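Local coordinates for p450 cytochrome, putative (Rippkaea orientalis, PDB 6Y01), which probably binds and carries the molybdenum cofactor, as a Rossmann-fold Moco carrier protein of the SLOG family, at residues E45-L50 / N164-I169; Q132-L137 / K170-V175. All blocks are in the same frame, centred on the assembly; numbering follows the deposited sequence.

Contact 1: E45-L50 / N164-I169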
loop_
_atom_site.group_PDB
_atom_site.type_symbol
_atom_site.label_atom_id
_atom_site.label_comp_id
_atom_site.label_asym_id
_atom_site.label_seq_id
_atom_site.Cartn_x
_atom_site.Cartn_y
_atom_site.Cartn_z
ATOM N N GLU D 45 14.008 -9.751 27.059
ATOM C CA GLU D 45 14.405 -8.342 27.266
ATOM C C GLU D 45 13.177 -7.444 27.498
ATOM O O GLU D 45 13.358 -6.227 27.766
ATOM C CB GLU D 45 15.182 -7.827 26.046
ATOM C CG GLU D 45 16.513 -8.486 25.851
ATOM C CD GLU D 45 17.498 -8.239 26.980
ATOM O OE1 GLU D 45 17.387 -7.186 27.688
ATOM O OE2 GLU D 45 18.366 -9.116 27.187
ATOM N N GLY D 46 11.972 -7.967 27.320
ATOM C CA GLY D 46 10.752 -7.145 27.371
ATOM C C GLY D 46 10.492 -6.403 26.082
ATOM O O GLY D 46 9.720 -5.451 26.079
ATOM N N TRP D 47 11.126 -6.836 25.007
ATOM C CA TRP D 47 10.950 -6.223 23.669
ATOM C C TRP D 47 9.800 -6.890 22.944
ATOM O O TRP D 47 9.425 -8.017 23.257
ATOM C CB TRP D 47 12.245 -6.327 22.891
ATOM C CG TRP D 47 13.406 -5.640 23.530
ATOM C CD1 TRP D 47 13.398 -4.709 24.522
ATOM C CD2 TRP D 47 14.778 -5.861 23.214
ATOM N NE1 TRP D 47 14.679 -4.315 24.824
ATOM C CE2 TRP D 47 15.541 -5.013 24.035
ATOM C CE3 TRP D 47 15.434 -6.710 22.314
ATOM C CZ2 TRP D 47 16.928 -5.008 24.021
ATOM C CZ3 TRP D 47 16.807 -6.716 22.325
ATOM C CH2 TRP D 47 17.542 -5.855 23.145
ATOM N N VAL D 48 9.278 -6.199 21.934
ATOM C CA VAL D 48 8.198 -6.721 21.101
ATOM C C VAL D 48 8.816 -7.359 19.865
ATOM O O VAL D 48 9.751 -6.738 19.254
ATOM C CB VAL D 48 7.224 -5.605 20.764
ATOM C CG1 VAL D 48 6.144 -6.092 19.827
ATOM C CG2 VAL D 48 6.629 -5.032 22.038
ATOM N N LEU D 49 8.308 -8.499 19.440
ATOM C CA LEU D 49 8.749 -9.158 18.208
ATOM C C LEU D 49 7.768 -8.840 17.116
ATOM O O LEU D 49 6.573 -8.979 17.287
ATOM C CB LEU D 49 8.783 -10.670 18.391
ATOM C CG LEU D 49 9.084 -11.453 17.113
ATOM C CD1 LEU D 49 10.499 -11.269 16.700
ATOM C CD2 LEU D 49 8.812 -12.919 17.325
ATOM N N LEU D 50 8.324 -8.392 15.972
ATOM C CA LEU D 50 7.528 -8.173 14.743
ATOM C C LEU D 50 8.018 -9.106 13.665
ATOM O O LEU D 50 9.227 -9.231 13.459
ATOM C CB LEU D 50 7.596 -6.700 14.305
ATOM C CG LEU D 50 6.750 -6.376 13.079
ATOM C CD1 LEU D 50 6.452 -4.892 13.025
ATOM C CD2 LEU D 50 7.557 -6.639 11.786
ATOM N N ASN D 164 24.610 -12.384 20.269
ATOM C CA ASN D 164 25.334 -11.225 19.699
ATOM C C ASN D 164 24.325 -10.245 19.092
ATOM O O ASN D 164 24.523 -9.040 19.215
ATOM C CB ASN D 164 26.374 -11.707 18.693
ATOM C CG ASN D 164 27.233 -10.599 18.127
ATOM O OD1 ASN D 164 27.503 -10.587 16.926
ATOM N ND2 ASN D 164 27.727 -9.719 18.978
ATOM N N CYS D 165 23.255 -10.736 18.464
ATOM C CA CYS D 165 22.188 -9.835 17.974
ATOM C C CYS D 165 21.653 -8.969 19.118
ATOM O O CYS D 165 21.462 -7.758 18.904
ATOM C CB CYS D 165 21.011 -10.582 17.372
ATOM S SG CYS D 165 21.396 -11.473 15.855
ATOM N N ILE D 166 21.393 -9.569 20.273
ATOM C CA ILE D 166 20.835 -8.811 21.410
ATOM C C ILE D 166 21.858 -7.767 21.860
ATOM O O ILE D 166 21.455 -6.622 22.124
ATOM C CB ILE D 166 20.436 -9.753 22.568
ATOM C CG1 ILE D 166 19.440 -10.808 22.098
ATOM C CG2 ILE D 166 19.916 -8.956 23.740
ATOM C CD1 ILE D 166 18.116 -10.284 21.582
ATOM N N GLU D 167 23.138 -8.147 21.952
ATOM C CA GLU D 167 24.211 -7.204 22.337
ATOM C C GLU D 167 24.226 -6.012 21.367
ATOM O O GLU D 167 24.284 -4.844 21.817
ATOM C CB GLU D 167 25.585 -7.868 22.318
ATOM N N LEU D 168 24.114 -6.302 20.064
ATOM C CA LEU D 168 24.162 -5.238 19.043
ATOM C C LEU D 168 22.946 -4.335 19.203
ATOM O O LEU D 168 23.093 -3.125 19.151
ATOM C CB LEU D 168 24.242 -5.840 17.642
ATOM C CG LEU D 168 25.570 -6.497 17.285
ATOM C CD1 LEU D 168 25.431 -7.289 15.996
ATOM C CD2 LEU D 168 26.660 -5.443 17.128
ATOM N N ILE D 169 21.768 -4.918 19.382
ATOM C CA ILE D 169 20.551 -4.098 19.579
ATOM C C ILE D 169 20.739 -3.151 20.756
ATOM O O ILE D 169 20.382 -1.990 20.644
ATOM C CB ILE D 169 19.307 -4.976 19.751
ATOM C CG1 ILE D 169 19.014 -5.724 18.441
ATOM C CG2 ILE D 169 18.123 -4.149 20.245
ATOM C CD1 ILE D 169 18.034 -6.866 18.639
#
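The six-membered ring of Trp47 reaches helix 162-176 and meets it at Ile166 and Ile169, without a hydrogen bond between the two segments. The closest approach is from CH2 of Trp47 to CG2 of Ile169, 3.4 Å apart, and the neighbouring ring atom CZ3 of Trp47 lies 3.6 Å from the same methyl. The methyl comes in at a slant to the ring, and the two side chains run past one another in opposite directions. In Ile169, a chi1 of -67° puts CG1 beside the backbone N and CG2 opposite it, which carries the CG2 branch to the indole. One turn earlier, Ile166 approaches with CD1, which stands 3.9 Å from CZ3 of Trp47, also obliquely. Its CG2 sits between the two residues of the other segment, 3.8 Å from OE2 of Glu45 and also close to CH2 of Trp47. CB of Glu45 covers one face of the indole, 3.4 Å above the plane and over its centre. The Glu45 chain then folds at chi2 (-63°), bringing CG and the carboxylate slantwise across the CG2 methyl of Ile166, while OE2 makes a salt bridge to Lys170, which directly follows Ile169. Between Glu45 and Trp47, Gly46 ends helix 29-44 in a Schellman motif with positive phi, and Trp47 leads into strand 48-51. Ile18 of strand 17-21 also touches both Trp47 and Ile169. Replacing Trp47 with an alanine would probably open a gap beside Ile166 and Ile169 and leave the Glu45 CB without its flat support. Across these segments the indole is thus held to the helix by apolar packing alone, with an ion pair at the border that probably adds electrostatic attraction between the end of helix 29-44 and helix 162-176.

Contact 2: Q132-L137 / K170-V175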
loop_
_atom_site.group_PDB
_atom_site.type_symbol
_atom_site.label_atom_id
_atom_site.label_comp_id
_atom_site.label_asym_id
_atom_site.label_seq_id
_atom_site.Cartn_x
_atom_site.Cartn_y
_atom_site.Cartn_z
ATOM N N GLN D 132 17.382 3.679 6.058
ATOM C CA GLN D 132 18.417 3.980 7.076
ATOM C C GLN D 132 18.025 3.359 8.426
ATOM O O GLN D 132 18.373 3.904 9.493
ATOM C CB GLN D 132 18.655 5.490 7.162
ATOM C CG GLN D 132 18.987 6.083 5.786
ATOM C CD GLN D 132 20.437 6.428 5.668
ATOM O OE1 GLN D 132 21.290 5.548 5.702
ATOM N NE2 GLN D 132 20.708 7.703 5.558
ATOM N N LYS D 133 17.354 2.218 8.376
ATOM C CA LYS D 133 17.045 1.457 9.578
ATOM C C LYS D 133 18.261 0.604 9.915
ATOM O O LYS D 133 18.919 0.079 9.033
ATOM C CB LYS D 133 15.838 0.534 9.361
ATOM C CG LYS D 133 14.493 1.252 9.340
ATOM C CD LYS D 133 14.171 1.697 10.785
ATOM C CE LYS D 133 12.755 2.117 10.966
ATOM N NZ LYS D 133 12.602 2.677 12.295
ATOM N N PRO D 134 18.546 0.380 11.221
ATOM C CA PRO D 134 19.604 -0.545 11.607
ATOM C C PRO D 134 19.239 -1.978 11.223
ATOM O O PRO D 134 18.094 -2.430 11.483
ATOM C CB PRO D 134 19.688 -0.420 13.142
ATOM C CG PRO D 134 18.987 0.845 13.446
ATOM C CD PRO D 134 17.921 1.033 12.368
ATOM N N VAL D 135 20.203 -2.664 10.616
ATOM C CA VAL D 135 20.012 -4.035 10.129
ATOM C C VAL D 135 21.130 -4.903 10.657
ATOM O O VAL D 135 22.293 -4.543 10.529
ATOM C CB VAL D 135 19.947 -4.128 8.607
ATOM C CG1 VAL D 135 19.885 -5.581 8.157
ATOM C CG2 VAL D 135 18.782 -3.337 8.065
ATOM N N ILE D 136 20.727 -6.059 11.209
ATOM C CA ILE D 136 21.673 -7.093 11.645
ATOM C C ILE D 136 21.464 -8.318 10.784
ATOM O O ILE D 136 20.332 -8.831 10.705
ATOM C CB ILE D 136 21.480 -7.428 13.125
ATOM C CG1 ILE D 136 21.648 -6.190 13.998
ATOM C CG2 ILE D 136 22.415 -8.544 13.525
ATOM C CD1 ILE D 136 21.226 -6.405 15.446
ATOM N N LEU D 137 22.536 -8.809 10.175
ATOM C CA LEU D 137 22.495 -10.066 9.411
ATOM C C LEU D 137 23.002 -11.202 10.289
ATOM O O LEU D 137 24.095 -11.130 10.821
ATOM C CB LEU D 137 23.352 -9.934 8.154
ATOM C CG LEU D 137 23.008 -8.739 7.254
ATOM C CD1 LEU D 137 23.964 -8.718 6.050
ATOM C CD2 LEU D 137 21.584 -8.800 6.793
ATOM N N LYS D 170 21.222 -3.655 21.889
ATOM C CA LYS D 170 21.414 -2.790 23.062
ATOM C C LYS D 170 22.327 -1.615 22.721
ATOM O O LYS D 170 22.042 -0.504 23.144
ATOM C CB LYS D 170 21.939 -3.616 24.233
ATOM C CG LYS D 170 20.884 -4.533 24.808
ATOM C CD LYS D 170 21.390 -5.413 25.871
ATOM C CE LYS D 170 20.254 -6.256 26.415
ATOM N NZ LYS D 170 20.784 -7.419 27.171
ATOM N N SER D 171 23.404 -1.849 21.963
ATOM C CA SER D 171 24.326 -0.747 21.590
ATOM C C SER D 171 23.620 0.230 20.643
ATOM O O SER D 171 23.855 1.463 20.761
ATOM C CB SER D 171 25.613 -1.265 21.045
ATOM O OG SER D 171 25.390 -1.889 19.810
ATOM N N ILE D 172 22.781 -0.277 19.746
ATOM C CA ILE D 172 22.077 0.558 18.738
ATOM C C ILE D 172 21.035 1.433 19.426
ATOM O O ILE D 172 20.990 2.655 19.168
ATOM C CB ILE D 172 21.446 -0.325 17.649
ATOM C CG1 ILE D 172 22.554 -0.953 16.787
ATOM C CG2 ILE D 172 20.447 0.470 16.804
ATOM C CD1 ILE D 172 22.118 -2.129 15.981
ATOM N N ILE D 173 20.194 0.845 20.262
ATOM C CA ILE D 173 19.065 1.604 20.840
ATOM C C ILE D 173 19.595 2.539 21.937
ATOM O O ILE D 173 18.944 3.552 22.188
ATOM C CB ILE D 173 17.881 0.689 21.227
ATOM C CG1 ILE D 173 18.187 -0.224 22.407
ATOM C CG2 ILE D 173 17.413 -0.103 20.000
ATOM C CD1 ILE D 173 17.074 -1.246 22.692
ATOM N N THR D 174 20.793 2.292 22.477
ATOM C CA THR D 174 21.444 3.227 23.444
ATOM C C THR D 174 21.916 4.495 22.739
ATOM O O THR D 174 21.784 5.574 23.351
ATOM C CB THR D 174 22.605 2.598 24.223
ATOM O OG1 THR D 174 23.620 2.182 23.309
ATOM C CG2 THR D 174 22.149 1.422 25.058
ATOM N N VAL D 175 22.441 4.374 21.510
ATOM C CA VAL D 175 22.956 5.505 20.663
ATOM C C VAL D 175 21.787 6.355 20.160
ATOM O O VAL D 175 21.940 7.595 20.054
ATOM C CB VAL D 175 23.747 4.994 19.438
ATOM C CG1 VAL D 175 23.998 6.077 18.396
ATOM C CG2 VAL D 175 25.065 4.358 19.826
#
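The last helix of the Rossmann-like fold, 162-176, packs against the parallel sheet at the start of strand 135-138, and Pro134 and Ile136 meet Ile172 there. CG2 of Ile172 rests against the proline ring, 3.7 Å from CG of Pro134 and 3.8 Å from its CB. This methyl is anti to the backbone N of Ile172 (CG1 at chi1 -69°), while the other branch extends (chi2 162°) to bring CD1 within 4.1 Å of Pro134 CB. The same CD1 of Ile172 makes a looser contact with CD1 of Ile136, at 4.4 Å. Pro134, just ahead of the strand, and Ile136 within it both direct their side chains toward the helix, so one isoleucine covers both, whereas Val135 between them points away, toward helix 119-130. Trp157 of the adjoining strand 157-158 touches Pro134, Ile136 and Ile172, and Val111 of strand 111-115 also reaches Ile136 and Ile172. Purely apolar, the contact has no hydrogen bond across it. Alternating residues along a strand and its lead-in, facing helices on the two sides of the sheet, are characteristic of the three-layer alpha/beta/alpha sandwich of Rossmann-like folds.

Overall arrangement
From the N terminus, the chain first meets contact 1 at the turn from helix 29-44 into strand 48-51, then contact 2 at the entry to strand 135-138. Helix 162-176 supplies both partners in the same order, 164-169 followed by 170-175, so the two closures cross instead of nesting. Contact 1 closes a long loop of 113 residues, contact 2 a shorter one of 32. Their centres are 10 Å apart, and Ile136 of contact 2 packs on Cys165, Leu168 and Ile169, joining them, as does the Glu45-Lys170 salt bridge. Together they lay the final helix across one side of the parallel sheet, from Trp47, just before strand 48-51, past strands 17-21 and 111-115 to 135-138 and 157-158.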